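PDB 5JWC: NADH dehydrogenase, putative, which probably passes electrons from NADH to ubiquinone through its bound FAD, as a type II NADH dehydrogenase of the malaria parasite. Local coordinates for residues Tyr114-Asp119 against Lys124-Tyr129; Tyr264-Ile267 against Ser273-Ile276; Glu353-Ile358 against Asp408-Ile413; Ala371-Gln376 against Leu386-Trp391. All coordinates share one frame; numbering follows the deposited sequence.

Contact 1: Tyr114-Asp119 against Lys124-Tyr129; sequences YINCID and KVKLFY
I115 and L127 touch at the apolar centre of this contact, CG1 of I115 lying 4.0 Å from CB of L127. They form a hydrogen-bonded pair in the antiparallel beta hairpin of strands 114-118 and 124-128, at the outer end of the mixed sheet of the FAD-binding domain. C117 and V125 share their face, and SG of C117 meets CD1 of L127 more loosely. This face packs inward: I115 and L127 both rest on I32 of strand 30-34 and I57 of strand 53-57. The C117 side chain is about 7 Å from the FAD. CG2 of I115 also meets the Y129 ring.

Four backbone bonds join the strands. N of I115 and of L127 each bind the other's O, and C117 and V125 repeat the pattern. The straightest runs from N of C117 to O of V125 (2.7 Å, 172°). Past the strand end, OD1 of D119 is hydrogen-bonded to ND2 of N179 of the second subunit.

The other face includes Y114, N116, K126 and F128. CB of Y114 sits over the F128 ring, and the two rings lie oblique, their planes 59° apart. Y114 also stacks on F109.

K126 runs extended from a CG anti to its backbone N (chi1 174°), which carries it across the Y114 ring. Its NZ makes a cation-pi contact 4.0 Å from the centroid of the Y114 ring, while K126 CE lies over the centre of that ring at 3.5 Å.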
loop_
_atom_site.group_PDB
_atom_site.type_symbol
_atom_site.label_atom_id
_atom_site.label_comp_id
_atom_site.label_asym_id
_atom_site.label_seq_id
_atom_site.Cartn_x
_atom_site.Cartn_y
_atom_site.Cartn_z
ATOM N N TYR A 114 -32.463 6.642 -18.645
ATOM C CA TYR A 114 -31.667 7.037 -17.494
ATOM C C TYR A 114 -31.281 5.826 -16.657
ATOM O O TYR A 114 -31.822 4.728 -16.834
ATOM C CB TYR A 114 -32.419 8.071 -16.628
ATOM C CG TYR A 114 -33.568 7.511 -15.825
ATOM C CD1 TYR A 114 -34.871 7.533 -16.324
ATOM C CD2 TYR A 114 -33.362 6.985 -14.560
ATOM C CE1 TYR A 114 -35.931 7.017 -15.578
ATOM C CE2 TYR A 114 -34.409 6.470 -13.811
ATOM C CZ TYR A 114 -35.690 6.491 -14.323
ATOM O OH TYR A 114 -36.719 5.968 -13.566
ATOM N N ILE A 115 -30.342 6.034 -15.736
ATOM C CA ILE A 115 -29.930 4.998 -14.799
ATOM C C ILE A 115 -30.063 5.502 -13.365
ATOM O O ILE A 115 -29.983 6.700 -13.118
ATOM C CB ILE A 115 -28.456 4.552 -15.017
ATOM C CG1 ILE A 115 -27.506 5.749 -14.875
ATOM C CG2 ILE A 115 -28.279 3.868 -16.373
ATOM C CD1 ILE A 115 -26.018 5.387 -14.926
ATOM N N ASN A 116 -30.264 4.580 -12.434
ATOM C CA ASN A 116 -30.106 4.863 -11.015
ATOM C C ASN A 116 -28.781 4.334 -10.477
ATOM O O ASN A 116 -28.427 3.171 -10.710
ATOM C CB ASN A 116 -31.241 4.246 -10.201
ATOM C CG ASN A 116 -32.525 5.041 -10.294
ATOM O OD1 ASN A 116 -32.520 6.209 -10.685
ATOM N ND2 ASN A 116 -33.633 4.413 -9.924
ATOM N N CYS A 117 -28.064 5.184 -9.746
ATOM C CA CYS A 117 -26.816 4.796 -9.091
ATOM C C CYS A 117 -26.877 5.066 -7.592
ATOM O O CYS A 117 -27.748 5.796 -7.125
ATOM C CB CYS A 117 -25.634 5.557 -9.691
ATOM S SG CYS A 117 -25.464 5.391 -11.479
ATOM N N ILE A 118 -25.943 4.496 -6.840
ATOM C CA ILE A 118 -25.742 4.896 -5.452
ATOM C C ILE A 118 -24.285 5.272 -5.205
ATOM O O ILE A 118 -23.387 4.776 -5.895
ATOM C CB ILE A 118 -26.120 3.788 -4.450
ATOM C CG1 ILE A 118 -25.390 2.486 -4.796
ATOM C CG2 ILE A 118 -27.607 3.588 -4.429
ATOM C CD1 ILE A 118 -25.532 1.414 -3.749
ATOM N N ASP A 119 -24.054 6.155 -4.235
ATOM C CA ASP A 119 -22.696 6.454 -3.794
ATOM C C ASP A 119 -22.331 5.541 -2.639
ATOM O O ASP A 119 -23.127 4.696 -2.244
ATOM C CB ASP A 119 -22.529 7.941 -3.411
ATOM C CG ASP A 119 -23.444 8.400 -2.256
ATOM O OD1 ASP A 119 -23.611 9.638 -2.128
ATOM O OD2 ASP A 119 -23.982 7.566 -1.483
ATOM N N LYS A 124 -28.918 7.900 -3.438
ATOM C CA LYS A 124 -29.333 7.626 -4.800
ATOM C C LYS A 124 -29.020 8.784 -5.733
ATOM O O LYS A 124 -29.181 9.958 -5.384
ATOM C CB LYS A 124 -30.833 7.314 -4.846
ATOM C CG LYS A 124 -31.352 6.970 -6.238
ATOM C CD LYS A 124 -32.803 6.505 -6.204
ATOM C CE LYS A 124 -33.472 6.749 -7.552
ATOM N NZ LYS A 124 -34.837 6.158 -7.653
ATOM N N VAL A 125 -28.554 8.442 -6.927
ATOM C CA VAL A 125 -28.251 9.421 -7.955
ATOM C C VAL A 125 -28.918 8.983 -9.254
ATOM O O VAL A 125 -28.827 7.810 -9.647
ATOM C CB VAL A 125 -26.732 9.568 -8.172
ATOM C CG1 VAL A 125 -26.435 10.715 -9.128
ATOM C CG2 VAL A 125 -26.016 9.762 -6.830
ATOM N N LYS A 126 -29.589 9.920 -9.915
ATOM C CA LYS A 126 -30.279 9.619 -11.157
ATOM C C LYS A 126 -29.586 10.333 -12.303
ATOM O O LYS A 126 -29.284 11.517 -12.209
ATOM C CB LYS A 126 -31.755 10.023 -11.052
ATOM C CG LYS A 126 -32.566 9.883 -12.332
ATOM C CD LYS A 126 -34.065 9.954 -12.020
ATOM C CE LYS A 126 -34.924 10.010 -13.284
ATOM N NZ LYS A 126 -36.379 9.874 -12.957
ATOM N N LEU A 127 -29.304 9.606 -13.380
ATOM C CA LEU A 127 -28.516 10.165 -14.473
ATOM C C LEU A 127 -29.100 9.788 -15.824
ATOM O O LEU A 127 -29.413 8.631 -16.064
ATOM C CB LEU A 127 -27.057 9.696 -14.380
ATOM C CG LEU A 127 -26.292 10.149 -13.131
ATOM C CD1 LEU A 127 -24.962 9.430 -12.993
ATOM C CD2 LEU A 127 -26.084 11.660 -13.169
ATOM N N PHE A 128 -29.236 10.770 -16.706
ATOM C CA PHE A 128 -29.772 10.545 -18.028
ATOM C C PHE A 128 -28.658 10.311 -19.036
ATOM O O PHE A 128 -27.553 10.812 -18.863
ATOM C CB PHE A 128 -30.623 11.739 -18.466
ATOM C CG PHE A 128 -31.951 11.818 -17.770
ATOM C CD1 PHE A 128 -33.048 11.128 -18.261
ATOM C CD2 PHE A 128 -32.107 12.590 -16.631
ATOM C CE1 PHE A 128 -34.271 11.198 -17.622
ATOM C CE2 PHE A 128 -33.331 12.666 -15.987
ATOM C CZ PHE A 128 -34.411 11.965 -16.482
ATOM N N TYR A 129 -28.960 9.573 -20.100
ATOM C CA TYR A 129 -27.974 9.298 -21.144
ATOM C C TYR A 129 -28.600 9.305 -22.530
ATOM O O TYR A 129 -29.786 9.054 -22.676
ATOM C CB TYR A 129 -27.292 7.938 -20.900
ATOM C CG TYR A 129 -28.241 6.756 -20.989
ATOM C CD1 TYR A 129 -28.560 6.182 -22.214
ATOM C CD2 TYR A 129 -28.796 6.206 -19.847
ATOM C CE1 TYR A 129 -29.429 5.110 -22.295
ATOM C CE2 TYR A 129 -29.656 5.131 -19.915
ATOM C CZ TYR A 129 -29.971 4.590 -21.140
ATOM O OH TYR A 129 -30.830 3.522 -21.198
HETATM O O HOH W 1 -36.669 5.008 -10.364
#

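Contact 2: Tyr264-Ile267 against Ser273-Ile276; sequences YYVI and SFHI
I267 and H275 share one backbone hydrogen bond, N of I267 to O of H275 (3.0 Å, 170°), across antiparallel strand segments whose directions differ by 127°. V266 and I276 form the non-hydrogen-bonded pair next to it. CA of I276 makes a CA-H...O contact with O of Y265, and CA of V266 makes another with O of H275.

I276 has the largest part in the side-chain contact. Its CG1 stands between the backbone N and the carbonyl carbon (chi1 57°), and CD1 extends from there to the Y264 ring. The methyl sits off-centre, 3.6 Å from CD1 of Y264, in a CH-pi contact. The other branch, CG2, meets CG2 of V266 at 3.9 Å. That same V266 methyl comes to CD2 of F274 from an oblique direction, 4.2 Å away. CG1 of I267 lies 3.9 Å from CB of H275.

The hairpin belongs to a three-stranded antiparallel sheet completed by strand 285-289. V266 touches V194 and F274 touches A192, both on strand 190-194 of the parallel sheet. This pairing of sheets is consistent with the NADH-binding domain of the family. The side chains meet through carbon alone, so they add apolar packing, and the polar pairing here is the backbone bond.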
loop_
_atom_site.group_PDB
_atom_site.type_symbol
_atom_site.label_atom_id
_atom_site.label_comp_id
_atom_site.label_asym_id
_atom_site.label_seq_id
_atom_site.Cartn_x
_atom_site.Cartn_y
_atom_site.Cartn_z
ATOM N N TYR A 264 -8.941 -33.357 -9.143
ATOM C CA TYR A 264 -9.596 -33.173 -7.857
ATOM C C TYR A 264 -10.352 -31.855 -7.838
ATOM O O TYR A 264 -9.913 -30.871 -8.422
ATOM C CB TYR A 264 -8.581 -33.183 -6.716
ATOM C CG TYR A 264 -8.109 -34.549 -6.273
ATOM C CD1 TYR A 264 -8.870 -35.319 -5.390
ATOM C CD2 TYR A 264 -6.876 -35.041 -6.681
ATOM C CE1 TYR A 264 -8.425 -36.561 -4.959
ATOM C CE2 TYR A 264 -6.422 -36.280 -6.258
ATOM C CZ TYR A 264 -7.203 -37.031 -5.398
ATOM O OH TYR A 264 -6.754 -38.257 -4.979
ATOM N N TYR A 265 -11.489 -31.816 -7.163
ATOM C CA TYR A 265 -12.135 -30.530 -6.974
ATOM C C TYR A 265 -12.663 -30.400 -5.549
ATOM O O TYR A 265 -12.878 -31.394 -4.841
ATOM C CB TYR A 265 -13.240 -30.312 -8.015
ATOM C CG TYR A 265 -14.278 -31.398 -8.068
ATOM C CD1 TYR A 265 -15.485 -31.254 -7.396
ATOM C CD2 TYR A 265 -14.059 -32.563 -8.803
ATOM C CE1 TYR A 265 -16.452 -32.244 -7.440
ATOM C CE2 TYR A 265 -15.016 -33.566 -8.852
ATOM C CZ TYR A 265 -16.215 -33.396 -8.170
ATOM O OH TYR A 265 -17.182 -34.377 -8.206
ATOM N N VAL A 266 -12.824 -29.156 -5.121
ATOM C CA VAL A 266 -13.201 -28.865 -3.748
ATOM C C VAL A 266 -14.708 -29.006 -3.569
ATOM O O VAL A 266 -15.472 -28.573 -4.422
ATOM C CB VAL A 266 -12.751 -27.450 -3.352
ATOM C CG1 VAL A 266 -13.274 -27.097 -1.975
ATOM C CG2 VAL A 266 -11.229 -27.352 -3.416
ATOM N N ILE A 267 -15.133 -29.628 -2.472
ATOM C CA ILE A 267 -16.552 -29.835 -2.227
ATOM C C ILE A 267 -17.024 -29.218 -0.925
ATOM O O ILE A 267 -18.220 -29.075 -0.700
ATOM C CB ILE A 267 -16.895 -31.331 -2.216
ATOM C CG1 ILE A 267 -15.990 -32.064 -1.228
ATOM C CG2 ILE A 267 -16.735 -31.903 -3.607
ATOM C CD1 ILE A 267 -16.293 -33.545 -1.095
ATOM N N SER A 273 -9.602 -26.855 7.577
ATOM C CA SER A 273 -9.402 -27.891 6.571
ATOM C C SER A 273 -10.428 -27.782 5.457
ATOM O O SER A 273 -11.455 -27.123 5.624
ATOM C CB SER A 273 -9.448 -29.279 7.216
ATOM O OG SER A 273 -10.625 -29.436 7.986
ATOM N N PHE A 274 -10.131 -28.378 4.300
ATOM C CA PHE A 274 -11.131 -28.474 3.242
ATOM C C PHE A 274 -11.174 -29.901 2.697
ATOM O O PHE A 274 -10.262 -30.702 2.945
ATOM C CB PHE A 274 -10.865 -27.444 2.117
ATOM C CG PHE A 274 -9.550 -27.620 1.417
ATOM C CD1 PHE A 274 -8.390 -27.060 1.932
ATOM C CD2 PHE A 274 -9.473 -28.313 0.230
ATOM C CE1 PHE A 274 -7.171 -27.215 1.288
ATOM C CE2 PHE A 274 -8.264 -28.469 -0.422
ATOM C CZ PHE A 274 -7.107 -27.920 0.113
ATOM N N HIS A 275 -12.244 -30.227 1.982
ATOM C CA HIS A 275 -12.383 -31.564 1.438
ATOM C C HIS A 275 -12.299 -31.543 -0.072
ATOM O O HIS A 275 -12.902 -30.710 -0.736
ATOM C CB HIS A 275 -13.708 -32.204 1.870
ATOM C CG HIS A 275 -13.677 -32.761 3.254
ATOM N ND1 HIS A 275 -13.968 -32.001 4.370
ATOM C CD2 HIS A 275 -13.360 -33.996 3.712
ATOM C CE1 HIS A 275 -13.842 -32.750 5.453
ATOM N NE2 HIS A 275 -13.475 -33.962 5.082
ATOM N N ILE A 276 -11.551 -32.475 -0.627
ATOM C CA ILE A 276 -11.578 -32.638 -2.069
ATOM C C ILE A 276 -12.089 -34.012 -2.516
ATOM O O ILE A 276 -12.037 -34.977 -1.770
ATOM C CB ILE A 276 -10.190 -32.398 -2.708
ATOM C CG1 ILE A 276 -9.117 -33.334 -2.118
ATOM C CG2 ILE A 276 -9.817 -30.910 -2.580
ATOM C CD1 ILE A 276 -7.721 -33.162 -2.750
#

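Contact 3: Glu353-Ile358 against Asp408-Ile413; sequences EHTNEI and DYLFEI
L410 meets T355 and I358 through a single methyl, CD1. On the second segment, D408 comes first and turns from the contact. Y409 follows and points to another side of its helix, away from helix 355-361.

L410 is the residue that faces helix 355-361. Its CG is anti to the carbonyl carbon (chi1 -64°), and CD1 reaches the first turn of that helix. It lies 3.9 Å from CG2 of T355 and equally far from CA of T355. I358, nearly one turn on, meets L410 tip to tip, with the two CD1 atoms 4.0 Å apart. Both I358 and L410 are buried. Two helices of the PfNDH2 helical insertion domain are joined here, 355-361 and 403-416. Both T355 and I358 also touch F406, about one turn before L410.

The contact has no hydrogen bond of its own. OG1 of T355 is hydrogen-bonded to O of H352 and to ND1 of H407. These bonds probably steady the rotation of the side chain, with CG2 beside the leucine.

After L410, the helix carries F411 and E412 away from the contact. I413 ends the segment; its side chain does not meet helix 355-361 and turns instead to L351, in a loop.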
loop_
_atom_site.group_PDB
_atom_site.type_symbol
_atom_site.label_atom_id
_atom_site.label_comp_id
_atom_site.label_asym_id
_atom_site.label_seq_id
_atom_site.Cartn_x
_atom_site.Cartn_y
_atom_site.Cartn_z
ATOM N N GLU A 353 -31.620 -17.147 -41.438
ATOM C CA GLU A 353 -32.783 -16.283 -41.623
ATOM C C GLU A 353 -32.598 -15.352 -42.802
ATOM O O GLU A 353 -33.477 -14.542 -43.083
ATOM C CB GLU A 353 -33.069 -15.460 -40.367
ATOM C CG GLU A 353 -33.551 -16.284 -39.201
ATOM C CD GLU A 353 -33.848 -15.437 -37.976
ATOM O OE1 GLU A 353 -33.412 -14.258 -37.936
ATOM O OE2 GLU A 353 -34.523 -15.952 -37.058
ATOM N N HIS A 354 -31.475 -15.479 -43.505
ATOM C CA HIS A 354 -31.219 -14.663 -44.689
ATOM C C HIS A 354 -30.710 -15.514 -45.854
ATOM O O HIS A 354 -29.935 -15.053 -46.691
ATOM C CB HIS A 354 -30.223 -13.539 -44.359
ATOM C CG HIS A 354 -30.718 -12.594 -43.308
ATOM N ND1 HIS A 354 -30.710 -12.899 -41.962
ATOM C CD2 HIS A 354 -31.289 -11.367 -43.408
ATOM C CE1 HIS A 354 -31.233 -11.898 -41.278
ATOM N NE2 HIS A 354 -31.592 -10.956 -42.130
ATOM N N THR A 355 -31.165 -16.762 -45.896
ATOM C CA THR A 355 -30.694 -17.732 -46.880
ATOM C C THR A 355 -30.802 -17.223 -48.324
ATOM O O THR A 355 -29.807 -17.189 -49.054
ATOM C CB THR A 355 -31.469 -19.056 -46.741
ATOM O OG1 THR A 355 -31.514 -19.446 -45.356
ATOM C CG2 THR A 355 -30.803 -20.163 -47.559
ATOM N N ASN A 356 -31.995 -16.791 -48.727
ATOM C CA ASN A 356 -32.195 -16.322 -50.097
ATOM C C ASN A 356 -31.328 -15.141 -50.476
ATOM O O ASN A 356 -30.812 -15.075 -51.597
ATOM C CB ASN A 356 -33.658 -15.973 -50.331
ATOM C CG ASN A 356 -34.562 -17.170 -50.143
ATOM O OD1 ASN A 356 -34.220 -18.287 -50.543
ATOM N ND2 ASN A 356 -35.722 -16.949 -49.532
ATOM N N GLU A 357 -31.154 -14.211 -49.545
ATOM C CA GLU A 357 -30.288 -13.065 -49.807
ATOM C C GLU A 357 -28.859 -13.507 -50.066
ATOM O O GLU A 357 -28.182 -12.995 -50.959
ATOM C CB GLU A 357 -30.327 -12.089 -48.638
ATOM C CG GLU A 357 -31.675 -11.445 -48.455
ATOM C CD GLU A 357 -31.774 -10.678 -47.157
ATOM O OE1 GLU A 357 -30.931 -9.781 -46.931
ATOM O OE2 GLU A 357 -32.697 -10.978 -46.365
ATOM N N ILE A 358 -28.389 -14.455 -49.262
ATOM C CA ILE A 358 -27.026 -14.946 -49.406
ATOM C C ILE A 358 -26.863 -15.705 -50.720
ATOM O O ILE A 358 -25.861 -15.553 -51.412
ATOM C CB ILE A 358 -26.625 -15.819 -48.206
ATOM C CG1 ILE A 358 -26.501 -14.929 -46.965
ATOM C CG2 ILE A 358 -25.297 -16.512 -48.463
ATOM C CD1 ILE A 358 -26.436 -15.683 -45.687
ATOM N N ASP A 408 -29.737 -25.414 -44.322
ATOM C CA ASP A 408 -29.299 -26.245 -43.205
ATOM C C ASP A 408 -27.813 -26.055 -42.889
ATOM O O ASP A 408 -27.410 -26.101 -41.730
ATOM C CB ASP A 408 -29.579 -27.721 -43.490
ATOM C CG ASP A 408 -31.061 -28.041 -43.516
ATOM O OD1 ASP A 408 -31.873 -27.206 -43.056
ATOM O OD2 ASP A 408 -31.407 -29.145 -43.974
ATOM N N TYR A 409 -27.011 -25.856 -43.925
ATOM C CA TYR A 409 -25.586 -25.614 -43.778
ATOM C C TYR A 409 -25.343 -24.288 -43.056
ATOM O O TYR A 409 -24.539 -24.221 -42.132
ATOM C CB TYR A 409 -24.898 -25.597 -45.138
ATOM C CG TYR A 409 -23.383 -25.508 -45.072
ATOM C CD1 TYR A 409 -22.633 -26.509 -44.458
ATOM C CD2 TYR A 409 -22.699 -24.449 -45.660
ATOM C CE1 TYR A 409 -21.239 -26.448 -44.419
ATOM C CE2 TYR A 409 -21.309 -24.375 -45.623
ATOM C CZ TYR A 409 -20.582 -25.375 -45.000
ATOM O OH TYR A 409 -19.195 -25.299 -44.960
ATOM N N LEU A 410 -26.020 -23.234 -43.511
ATOM C CA LEU A 410 -25.931 -21.928 -42.865
ATOM C C LEU A 410 -26.339 -22.036 -41.402
ATOM O O LEU A 410 -25.710 -21.444 -40.524
ATOM C CB LEU A 410 -26.809 -20.898 -43.568
ATOM C CG LEU A 410 -26.458 -20.553 -45.010
ATOM C CD1 LEU A 410 -27.478 -19.550 -45.552
ATOM C CD2 LEU A 410 -25.039 -20.032 -45.153
ATOM N N PHE A 411 -27.402 -22.792 -41.151
ATOM C CA PHE A 411 -27.858 -23.033 -39.800
ATOM C C PHE A 411 -26.746 -23.650 -38.947
ATOM O O PHE A 411 -26.615 -23.328 -37.761
ATOM C CB PHE A 411 -29.092 -23.940 -39.812
ATOM C CG PHE A 411 -29.680 -24.194 -38.453
ATOM C CD1 PHE A 411 -30.688 -23.394 -37.958
ATOM C CD2 PHE A 411 -29.239 -25.260 -37.681
ATOM C CE1 PHE A 411 -31.234 -23.630 -36.713
ATOM C CE2 PHE A 411 -29.781 -25.501 -36.439
ATOM C CZ PHE A 411 -30.778 -24.683 -35.954
ATOM N N GLU A 412 -25.947 -24.538 -39.537
ATOM C CA GLU A 412 -24.857 -25.153 -38.779
ATOM C C GLU A 412 -23.788 -24.123 -38.435
ATOM O O GLU A 412 -23.194 -24.177 -37.355
ATOM C CB GLU A 412 -24.233 -26.331 -39.542
ATOM C CG GLU A 412 -25.136 -27.573 -39.625
ATOM C CD GLU A 412 -25.636 -28.040 -38.255
ATOM O OE1 GLU A 412 -24.808 -28.142 -37.320
ATOM O OE2 GLU A 412 -26.852 -28.314 -38.107
ATOM N N ILE A 413 -23.533 -23.198 -39.350
ATOM C CA ILE A 413 -22.583 -22.123 -39.060
ATOM C C ILE A 413 -23.101 -21.219 -37.925
ATOM O O ILE A 413 -22.330 -20.860 -37.024
ATOM C CB ILE A 413 -22.271 -21.299 -40.312
ATOM C CG1 ILE A 413 -21.809 -22.240 -41.441
ATOM C CG2 ILE A 413 -21.187 -20.237 -40.017
ATOM C CD1 ILE A 413 -21.515 -21.541 -42.762
#

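Contact 4: Ala371-Gln376 against Leu386-Trp391; sequences ALKLKQ and LSISKW
Q376 reaches over to L386 and I388 from CG outward. CB itself meets nothing of the loop; from it CG is placed anti to the backbone N (chi1 -176°). CG passes 3.2 Å from O of L386. The chain then bends at chi2, bringing the amide up to the loop. CD lies 3.8 Å from CG2 of I388, and OE1 is also near that methyl. At the tip, NE2 donates to O of L386 (3.2 Å, 145°). The acceptor is close to the amide plane of Q376, but the donor is tilted 34° from the carbonyl plane of L386. OH of Y393 gives the same oxygen a second bond. NE2 also lies 3.1 Å from N of I388; both are donors, so no bond joins them.

The contact ties the end of helix 369-374 and the start of helix 376-380 to the loop before helix 403-416, all in the helical insertion domain. In a second, apolar contact, CD2 of L372 meets CD2 of L386 at 4.0 Å, the side chains crossing at about a right angle. Both leucines also pack on L379.

K373 passes I388 with CE, and its NZ forms a salt bridge with E394. Within the loop, OG of S387 and OG of S389 are hydrogen-bonded at 2.7 Å. O of S387 accepts from N of both K390 and W391.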
loop_
_atom_site.group_PDB
_atom_site.type_symbol
_atom_site.label_atom_id
_atom_site.label_comp_id
_atom_site.label_asym_id
_atom_site.label_seq_id
_atom_site.Cartn_x
_atom_site.Cartn_y
_atom_site.Cartn_z
ATOM N N ALA A 371 -18.014 -21.684 -52.746
ATOM C CA ALA A 371 -18.665 -20.484 -53.252
ATOM C C ALA A 371 -18.905 -19.508 -52.098
ATOM O O ALA A 371 -18.626 -18.320 -52.218
ATOM C CB ALA A 371 -19.969 -20.832 -53.952
ATOM N N LEU A 372 -19.429 -20.020 -50.988
ATOM C CA LEU A 372 -19.641 -19.209 -49.794
ATOM C C LEU A 372 -18.318 -18.612 -49.314
ATOM O O LEU A 372 -18.243 -17.429 -49.004
ATOM C CB LEU A 372 -20.285 -20.034 -48.686
ATOM C CG LEU A 372 -20.597 -19.353 -47.352
ATOM C CD1 LEU A 372 -21.582 -18.192 -47.528
ATOM C CD2 LEU A 372 -21.133 -20.373 -46.349
ATOM N N LYS A 373 -17.267 -19.425 -49.275
ATOM C CA LYS A 373 -15.976 -18.947 -48.784
ATOM C C LYS A 373 -15.396 -17.863 -49.687
ATOM O O LYS A 373 -14.592 -17.044 -49.242
ATOM C CB LYS A 373 -14.983 -20.105 -48.645
ATOM C CG LYS A 373 -13.770 -19.759 -47.804
ATOM C CD LYS A 373 -12.666 -20.798 -47.945
ATOM C CE LYS A 373 -11.459 -20.409 -47.099
ATOM N NZ LYS A 373 -10.308 -21.347 -47.276
ATOM N N LEU A 374 -15.804 -17.855 -50.951
ATOM C CA LEU A 374 -15.336 -16.838 -51.882
ATOM C C LEU A 374 -15.935 -15.458 -51.586
ATOM O O LEU A 374 -15.322 -14.451 -51.906
ATOM C CB LEU A 374 -15.643 -17.259 -53.325
ATOM C CG LEU A 374 -14.610 -18.223 -53.928
ATOM C CD1 LEU A 374 -15.036 -18.748 -55.294
ATOM C CD2 LEU A 374 -13.260 -17.533 -54.035
ATOM N N LYS A 375 -17.111 -15.407 -50.962
ATOM C CA LYS A 375 -17.725 -14.123 -50.591
ATOM C C LYS A 375 -17.557 -13.853 -49.101
ATOM O O LYS A 375 -18.232 -12.994 -48.512
ATOM C CB LYS A 375 -19.214 -14.098 -50.952
ATOM C CG LYS A 375 -19.502 -14.195 -52.452
ATOM C CD LYS A 375 -18.829 -13.056 -53.208
ATOM C CE LYS A 375 -18.993 -13.214 -54.708
ATOM N NZ LYS A 375 -17.913 -14.061 -55.290
ATOM N N GLN A 376 -16.618 -14.569 -48.504
ATOM C CA GLN A 376 -16.480 -14.569 -47.065
ATOM C C GLN A 376 -15.945 -13.248 -46.506
ATOM O O GLN A 376 -16.350 -12.835 -45.434
ATOM C CB GLN A 376 -15.574 -15.740 -46.661
ATOM C CG GLN A 376 -15.411 -15.913 -45.193
ATOM C CD GLN A 376 -14.115 -15.316 -44.740
ATOM O OE1 GLN A 376 -13.241 -15.018 -45.563
ATOM N NE2 GLN A 376 -13.983 -15.105 -43.436
ATOM N N LEU A 386 -19.172 -16.275 -40.095
ATOM C CA LEU A 386 -18.577 -16.735 -41.354
ATOM C C LEU A 386 -17.084 -16.544 -41.399
ATOM O O LEU A 386 -16.430 -16.942 -42.373
ATOM C CB LEU A 386 -19.192 -15.998 -42.558
ATOM C CG LEU A 386 -20.611 -16.386 -42.937
ATOM C CD1 LEU A 386 -21.111 -15.509 -44.083
ATOM C CD2 LEU A 386 -20.638 -17.843 -43.342
ATOM N N SER A 387 -16.547 -15.887 -40.377
ATOM C CA SER A 387 -15.118 -15.644 -40.307
ATOM C C SER A 387 -14.344 -16.958 -40.346
ATOM O O SER A 387 -14.776 -17.965 -39.766
ATOM C CB SER A 387 -14.768 -14.872 -39.030
ATOM O OG SER A 387 -13.368 -14.720 -38.892
ATOM N N ILE A 388 -13.200 -16.953 -41.020
ATOM C CA ILE A 388 -12.362 -18.147 -41.043
ATOM C C ILE A 388 -11.829 -18.463 -39.639
ATOM O O ILE A 388 -11.414 -19.582 -39.373
ATOM C CB ILE A 388 -11.180 -17.995 -42.023
ATOM C CG1 ILE A 388 -10.347 -16.761 -41.678
ATOM C CG2 ILE A 388 -11.677 -17.888 -43.462
ATOM C CD1 ILE A 388 -9.036 -16.690 -42.459
ATOM N N SER A 389 -11.865 -17.476 -38.740
ATOM C CA SER A 389 -11.517 -17.704 -37.342
ATOM C C SER A 389 -12.680 -18.333 -36.568
ATOM O O SER A 389 -12.505 -18.754 -35.432
ATOM C CB SER A 389 -11.091 -16.385 -36.660
ATOM O OG SER A 389 -12.178 -15.466 -36.556
ATOM N N LYS A 390 -13.871 -18.379 -37.169
ATOM C CA LYS A 390 -15.063 -18.876 -36.475
ATOM C C LYS A 390 -15.632 -20.156 -37.091
ATOM O O LYS A 390 -16.358 -20.899 -36.429
ATOM C CB LYS A 390 -16.169 -17.806 -36.469
ATOM C CG LYS A 390 -15.868 -16.549 -35.631
ATOM C CD LYS A 390 -15.865 -16.859 -34.153
ATOM C CE LYS A 390 -15.496 -15.597 -33.363
ATOM N NZ LYS A 390 -15.193 -15.926 -31.939
ATOM N N TRP A 391 -15.346 -20.370 -38.371
ATOM C CA TRP A 391 -15.856 -21.522 -39.105
ATOM C C TRP A 391 -14.715 -22.158 -39.880
ATOM O O TRP A 391 -14.015 -21.485 -40.642
ATOM C CB TRP A 391 -16.984 -21.112 -40.061
ATOM C CG TRP A 391 -17.581 -22.252 -40.868
ATOM C CD1 TRP A 391 -17.431 -22.476 -42.207
ATOM C CD2 TRP A 391 -18.419 -23.307 -40.384
ATOM N NE1 TRP A 391 -18.134 -23.592 -42.586
ATOM C CE2 TRP A 391 -18.744 -24.124 -41.474
ATOM C CE3 TRP A 391 -18.939 -23.626 -39.122
ATOM C CZ2 TRP A 391 -19.553 -25.248 -41.356
ATOM C CZ3 TRP A 391 -19.736 -24.743 -39.000
ATOM C CH2 TRP A 391 -20.041 -25.542 -40.119
#

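Along the chain, contacts 1 and 2 come first, in series, and contact 4 is nested inside the loop that contact 3 closes. Contacts 1 and 2 are hairpins in separate sheets of the pyridine nucleotide-disulphide oxidoreductase range, with centres about 42 Å apart. Contacts 3 and 4 share the helical insertion domain, and their centres are about 13 Å apart. They touch directly. I413 of helix 403-416 bridges them by packing on L372, L386 and W391, and OH of Y409 probably bonds to NE1 of W391. This is consistent with a shared apolar core within the insertion. The nearest atoms of either hairpin are at least about 25 Å away.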